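Local structure of putative endo-1,4-beta-xylanase (Bacteroides thetaiotaomicron VPI-5482, 5MSX) at residues A330-E334 and W367-D373; P399-Y405 and M427-D433. The protein probably hydrolyses O-glycosidic bonds during the breakdown of plant pectin, pairing a family 43 glycoside hydrolase domain with a calcium-binding F5/8 type C domain. One frame throughout, in Å; residues are numbered along the deposited sequence.

Interaction 1: residues A330-E334 and W367-D373; sequences ASSIE and WMAAAED
S332 and D373 show how a short polar network can fasten the end of one strand and its following loop to another. The hydroxyl OG of S332 takes a hydrogen bond from the backbone N of A370 (2.8 Å) and donates its own hydrogen bond to OD2 of D373 (2.8 Å), meeting the carboxylate at the lone pair that points away from the other oxygen. S331 reaches the same oxygen: its OG lies 2.5 Å from D373 OD2, a very short bond, while also accepting the backbone N-H of W378. Two hydroxyls thus converge on one carboxylate oxygen, which would probably steady negative charge there. The aspartate comes to them fully extended, with CG opposite its backbone N (chi1 -180°).

The carbonyl of the same S332 is met by the indole of W367, whose N-H edge faces it. NE1 meets S332 O at 2.9 Å, and the carbonyl oxygen sits almost in the ring plane, as expected of a well-aligned donor. The methyl CB of A330 lies obliquely beside the same ring, 3.5 Å from NE1. These segments belong to an F5/8 type C (discoidin) domain, a beta-sandwich fold, and W367 stands close to its calcium site, with its side chain about 8 Å from the metal. F353 lies against M368 nearby.

Farther along, the backbone takes over: E334 N binds M368 O at 2.8 Å. The glutamate chain then bends at CB-CG (chi2 52°), bringing OE1 to the N-H of A371, 2.8 Å away, in the type I turn that runs from A370 to D373. That donor approaches from above the carboxylate plane, 40° out of it, and CB of A371 lies near OE1.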
loop_
_atom_site.group_PDB
_atom_site.type_symbol
_atom_site.label_atom_id
_atom_site.label_comp_id
_atom_site.label_asym_id
_atom_site.label_seq_id
_atom_site.Cartn_x
_atom_site.Cartn_y
_atom_site.Cartn_z
ATOM N N ALA C 330 8.472 52.467 18.376
ATOM C CA ALA C 330 8.123 52.289 16.976
ATOM C C ALA C 330 7.641 53.573 16.335
ATOM O O ALA C 330 7.459 54.557 17.005
ATOM C CB ALA C 330 7.051 51.209 16.853
ATOM N N SER C 331 7.448 53.533 15.024
ATOM C CA SER C 331 6.906 54.646 14.255
ATOM C C SER C 331 5.456 54.972 14.576
ATOM O O SER C 331 5.047 56.117 14.467
ATOM C CB SER C 331 7.022 54.344 12.759
ATOM O OG SER C 331 6.254 53.218 12.370
ATOM N N SER C 332 4.672 53.948 14.913
ATOM C CA SER C 332 3.305 54.126 15.352
ATOM C C SER C 332 2.812 52.874 16.071
ATOM O O SER C 332 3.491 51.829 16.105
ATOM C CB SER C 332 2.389 54.429 14.168
ATOM O OG SER C 332 2.226 53.299 13.341
ATOM N N ILE C 333 1.628 53.015 16.661
ATOM C CA ILE C 333 0.952 51.959 17.399
ATOM C C ILE C 333 -0.507 52.016 16.983
ATOM O O ILE C 333 -1.123 53.099 17.043
ATOM C CB ILE C 333 1.078 52.159 18.921
ATOM C CG1 ILE C 333 2.562 52.212 19.327
ATOM C CG2 ILE C 333 0.336 51.059 19.674
ATOM C CD1 ILE C 333 2.806 52.687 20.738
ATOM N N GLU C 334 -1.056 50.875 16.535
ATOM C CA GLU C 334 -2.464 50.801 16.231
ATOM C C GLU C 334 -3.291 51.008 17.500
ATOM O O GLU C 334 -2.916 50.576 18.590
ATOM C CB GLU C 334 -2.839 49.462 15.552
ATOM C CG GLU C 334 -4.263 49.410 14.983
ATOM C CD GLU C 334 -4.587 50.598 14.055
ATOM O OE1 GLU C 334 -4.450 50.454 12.824
ATOM O OE2 GLU C 334 -4.965 51.700 14.545
ATOM N N TRP C 367 2.948 43.606 18.391
ATOM C CA TRP C 367 2.969 45.015 17.941
ATOM C C TRP C 367 2.268 45.074 16.616
ATOM O O TRP C 367 2.415 44.163 15.797
ATOM C CB TRP C 367 4.396 45.548 17.789
ATOM C CG TRP C 367 4.509 46.850 17.022
ATOM C CD1 TRP C 367 4.042 48.070 17.411
ATOM C CD2 TRP C 367 5.116 47.045 15.743
ATOM N NE1 TRP C 367 4.314 49.018 16.456
ATOM C CE2 TRP C 367 4.990 48.427 15.428
ATOM C CE3 TRP C 367 5.792 46.199 14.842
ATOM C CZ2 TRP C 367 5.490 48.986 14.231
ATOM C CZ3 TRP C 367 6.291 46.760 13.622
ATOM C CH2 TRP C 367 6.124 48.144 13.339
ATOM N N MET C 368 1.493 46.131 16.401
ATOM C CA MET C 368 0.976 46.476 15.089
ATOM C C MET C 368 1.104 47.986 14.875
ATOM O O MET C 368 0.699 48.786 15.735
ATOM C CB MET C 368 -0.496 46.083 14.948
ATOM C CG MET C 368 -0.768 44.580 14.983
ATOM S SD MET C 368 -0.332 43.791 13.436
ATOM C CE MET C 368 -1.568 44.413 12.319
ATOM N N ALA C 369 1.668 48.371 13.729
ATOM C CA ALA C 369 1.685 49.766 13.284
ATOM C C ALA C 369 0.259 50.248 13.008
ATOM O O ALA C 369 -0.626 49.436 12.644
ATOM C CB ALA C 369 2.528 49.900 12.016
ATOM N N ALA C 370 0.032 51.560 13.152
ATOM C CA ALA C 370 -1.273 52.140 12.827
ATOM C C ALA C 370 -1.582 51.990 11.334
ATOM O O ALA C 370 -0.673 51.971 10.494
ATOM C CB ALA C 370 -1.349 53.598 13.245
ATOM N N ALA C 371 -2.868 51.841 11.025
ATOM C CA ALA C 371 -3.350 51.745 9.647
ATOM C C ALA C 371 -2.785 52.848 8.736
ATOM O O ALA C 371 -2.353 52.538 7.629
ATOM C CB ALA C 371 -4.879 51.767 9.618
ATOM N N GLU C 372 -2.740 54.093 9.235
ATOM C CA GLU C 372 -2.273 55.265 8.471
ATOM C C GLU C 372 -0.777 55.249 8.211
ATOM O O GLU C 372 -0.299 55.948 7.314
ATOM C CB GLU C 372 -2.597 56.566 9.212
ATOM N N ASP C 373 -0.036 54.465 8.993
ATOM C CA ASP C 373 1.424 54.396 8.894
ATOM C C ASP C 373 1.879 53.250 7.956
ATOM O O ASP C 373 2.577 52.316 8.375
ATOM C CB ASP C 373 2.007 54.253 10.316
ATOM C CG ASP C 373 3.524 54.180 10.340
ATOM O OD1 ASP C 373 4.184 54.688 9.408
ATOM O OD2 ASP C 373 4.055 53.594 11.302
#

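Interaction 2: residues P399-Y405 and M427-D433; sequences PTAGHAY and MCSPHTD. With EDO (1,2-ethanediol), chain B.
Strands 403-405 and 431-433 run in nearly the same direction, 26° apart, but at 10.5 Å between axes they meet through side chains, whereas at the other end of the contact the CA atoms of G402 and M427 come to 4.0 Å. In the gap the rim of the Y405 ring points at the face of H431 in an offset edge-to-face pair, with centroids 5.3 Å apart and planes at 77°. CG of Y405 lies between backbone N and carbonyl carbon (chi1 67°), swinging the ring toward H431 and D433. SG of C428 lies over the opposite face of the imidazole, leaving it sandwiched. From the far side D433 reaches the phenol: Y405 OH gives a 2.5 Å hydrogen bond to OD2, on the syn side of the carboxylate, whose OD1 is bound by H422.

A 1,2-ethanediol, probably from the crystallisation liquor, bridges the other half. Its O2 donates to P399 O (2.7 Å) and accepts from H403 ND1 (2.8 Å), while O1 donates to S429 OG (2.9 Å); the diol also bonds F396 N. It is modelled too close to H431, so its exact pose is doubtful. H403 NE2 binds the carbonyl of V450, and the ring stacks on F396. T400 OG1 bonds Y55 and P399 packs on F78, which places this end of the F5/8 type C beta-sandwich against the family 43 catalytic domain.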
loop_
_atom_site.group_PDB
_atom_site.type_symbol
_atom_site.label_atom_id
_atom_site.label_comp_id
_atom_site.label_asym_id
_atom_site.label_seq_id
_atom_site.Cartn_x
_atom_site.Cartn_y
_atom_site.Cartn_z
ATOM N N PRO C 399 2.405 35.969 8.445
ATOM C CA PRO C 399 3.677 35.527 7.864
ATOM C C PRO C 399 3.511 34.798 6.509
ATOM O O PRO C 399 4.423 34.823 5.629
ATOM C CB PRO C 399 4.221 34.593 8.945
ATOM C CG PRO C 399 3.018 34.016 9.567
ATOM C CD PRO C 399 2.090 35.192 9.658
ATOM N N THR C 400 2.361 34.156 6.325
ATOM C CA THR C 400 2.139 33.381 5.122
ATOM C C THR C 400 1.889 34.261 3.893
ATOM O O THR C 400 1.896 33.731 2.786
ATOM C CB THR C 400 0.985 32.388 5.256
ATOM O OG1 THR C 400 -0.251 33.086 5.477
ATOM C CG2 THR C 400 1.259 31.379 6.397
ATOM N N ALA C 401 1.633 35.564 4.074
ATOM C CA ALA C 401 1.502 36.490 2.924
ATOM C C ALA C 401 2.827 37.109 2.503
ATOM O O ALA C 401 2.881 37.812 1.483
ATOM C CB ALA C 401 0.476 37.564 3.206
ATOM N N GLY C 402 3.889 36.848 3.269
ATOM C CA GLY C 402 5.241 37.239 2.903
ATOM C C GLY C 402 5.560 38.653 3.360
ATOM O O GLY C 402 4.664 39.495 3.449
ATOM N N HIS C 403 6.825 38.896 3.679
ATOM C CA HIS C 403 7.298 40.225 4.056
ATOM C C HIS C 403 8.591 40.607 3.342
ATOM O O HIS C 403 9.434 39.748 3.061
ATOM C CB HIS C 403 7.542 40.315 5.560
ATOM C CG HIS C 403 6.287 40.396 6.354
ATOM N ND1 HIS C 403 5.465 39.311 6.536
ATOM C CD2 HIS C 403 5.695 41.429 6.995
ATOM C CE1 HIS C 403 4.422 39.667 7.255
ATOM N NE2 HIS C 403 4.535 40.947 7.548
ATOM N N ALA C 404 8.720 41.908 3.089
ATOM C CA ALA C 404 9.952 42.542 2.616
ATOM C C ALA C 404 10.369 43.552 3.670
ATOM O O ALA C 404 9.542 44.328 4.151
ATOM C CB ALA C 404 9.713 43.238 1.279
ATOM N N TYR C 405 11.639 43.549 4.032
ATOM C CA TYR C 405 12.097 44.441 5.064
ATOM C C TYR C 405 13.576 44.773 4.903
ATOM O O TYR C 405 14.282 44.200 4.061
ATOM C CB TYR C 405 11.840 43.845 6.450
ATOM C CG TYR C 405 12.658 42.620 6.730
ATOM C CD1 TYR C 405 12.335 41.396 6.140
ATOM C CD2 TYR C 405 13.759 42.678 7.568
ATOM C CE1 TYR C 405 13.104 40.262 6.378
ATOM C CE2 TYR C 405 14.530 41.553 7.813
ATOM C CZ TYR C 405 14.199 40.350 7.208
ATOM O OH TYR C 405 14.952 39.237 7.440
ATOM N N MET C 427 7.918 34.148 1.881
ATOM C CA MET C 427 6.788 33.597 2.608
ATOM C C MET C 427 7.330 32.517 3.546
ATOM O O MET C 427 7.359 31.335 3.200
ATOM C CB MET C 427 5.727 33.018 1.645
ATOM C CG MET C 427 4.762 34.016 1.001
ATOM S SD MET C 427 5.378 35.173 -0.269
ATOM C CE MET C 427 5.890 34.017 -1.551
ATOM N N CYS C 428 7.789 32.942 4.721
ATOM C CA CYS C 428 8.365 32.041 5.694
ATOM C C CYS C 428 8.220 32.660 7.088
ATOM O O CYS C 428 7.747 33.764 7.199
ATOM C CB CYS C 428 9.826 31.791 5.346
ATOM S SG CYS C 428 10.922 33.200 5.643
ATOM N N SER C 429 8.571 31.941 8.143
ATOM C CA SER C 429 8.701 32.533 9.489
ATOM C C SER C 429 9.529 31.594 10.334
ATOM O O SER C 429 9.334 30.407 10.233
ATOM C CB SER C 429 7.340 32.752 10.183
ATOM O OG SER C 429 7.504 33.606 11.316
ATOM N N PRO C 430 10.454 32.072 11.145
ATOM C CA PRO C 430 10.823 33.474 11.250
ATOM C C PRO C 430 11.694 33.956 10.080
ATOM O O PRO C 430 12.120 33.160 9.242
ATOM C CB PRO C 430 11.582 33.524 12.560
ATOM C CG PRO C 430 12.196 32.145 12.694
ATOM C CD PRO C 430 11.302 31.195 11.961
ATOM N N HIS C 431 11.900 35.266 10.000
ATOM C CA HIS C 431 12.947 35.846 9.142
ATOM C C HIS C 431 14.207 36.032 9.945
ATOM O O HIS C 431 14.212 36.794 10.921
ATOM C CB HIS C 431 12.475 37.167 8.584
ATOM C CG HIS C 431 11.650 37.015 7.367
ATOM N ND1 HIS C 431 10.282 36.861 7.403
ATOM C CD2 HIS C 431 12.008 36.948 6.067
ATOM C CE1 HIS C 431 9.834 36.734 6.163
ATOM N NE2 HIS C 431 10.859 36.788 5.339
ATOM N N THR C 432 15.263 35.318 9.557
ATOM C CA THR C 432 16.507 35.246 10.311
ATOM C C THR C 432 17.613 36.020 9.573
ATOM O O THR C 432 17.776 35.861 8.382
ATOM C CB THR C 432 16.933 33.778 10.539
ATOM O OG1 THR C 432 15.970 33.126 11.375
ATOM C CG2 THR C 432 18.278 33.688 11.262
ATOM N N ASP C 433 18.348 36.865 10.286
ATOM C CA ASP C 433 19.455 37.637 9.694
ATOM C C ASP C 433 20.659 37.520 10.608
ATOM O O ASP C 433 20.597 37.912 11.777
ATOM C CB ASP C 433 19.095 39.118 9.532
ATOM C CG ASP C 433 18.000 39.340 8.534
ATOM O OD1 ASP C 433 18.229 39.142 7.323
ATOM O OD2 ASP C 433 16.892 39.720 8.956
HETATM C C1 EDO B . 6.823 36.129 8.959
HETATM O O1 EDO B . 7.836 36.109 9.965
HETATM C C2 EDO B . 7.219 36.626 7.561
HETATM O O2 EDO B . 6.241 36.604 6.510
#

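Interactions 1 and 2 illustrate how contacts widely spread in sequence can share one domain. They follow each other in series: 330-334 with 367-373 closes before 399-405 with 427-433 opens. Their centres are 18 Å apart, and the nearest atoms, about 8 Å apart, do not touch. Both reach the same curled antiparallel sheet of the F5/8 type C domain. Interaction 1 joins segments at the surface near the calcium ion, whereas interaction 2 is buried and adjoins the catalytic domain. W454, a calcium-binding residue, has neighbours in both: its side chain is about 7 Å from that of M368 and about 5 Å from that of P399.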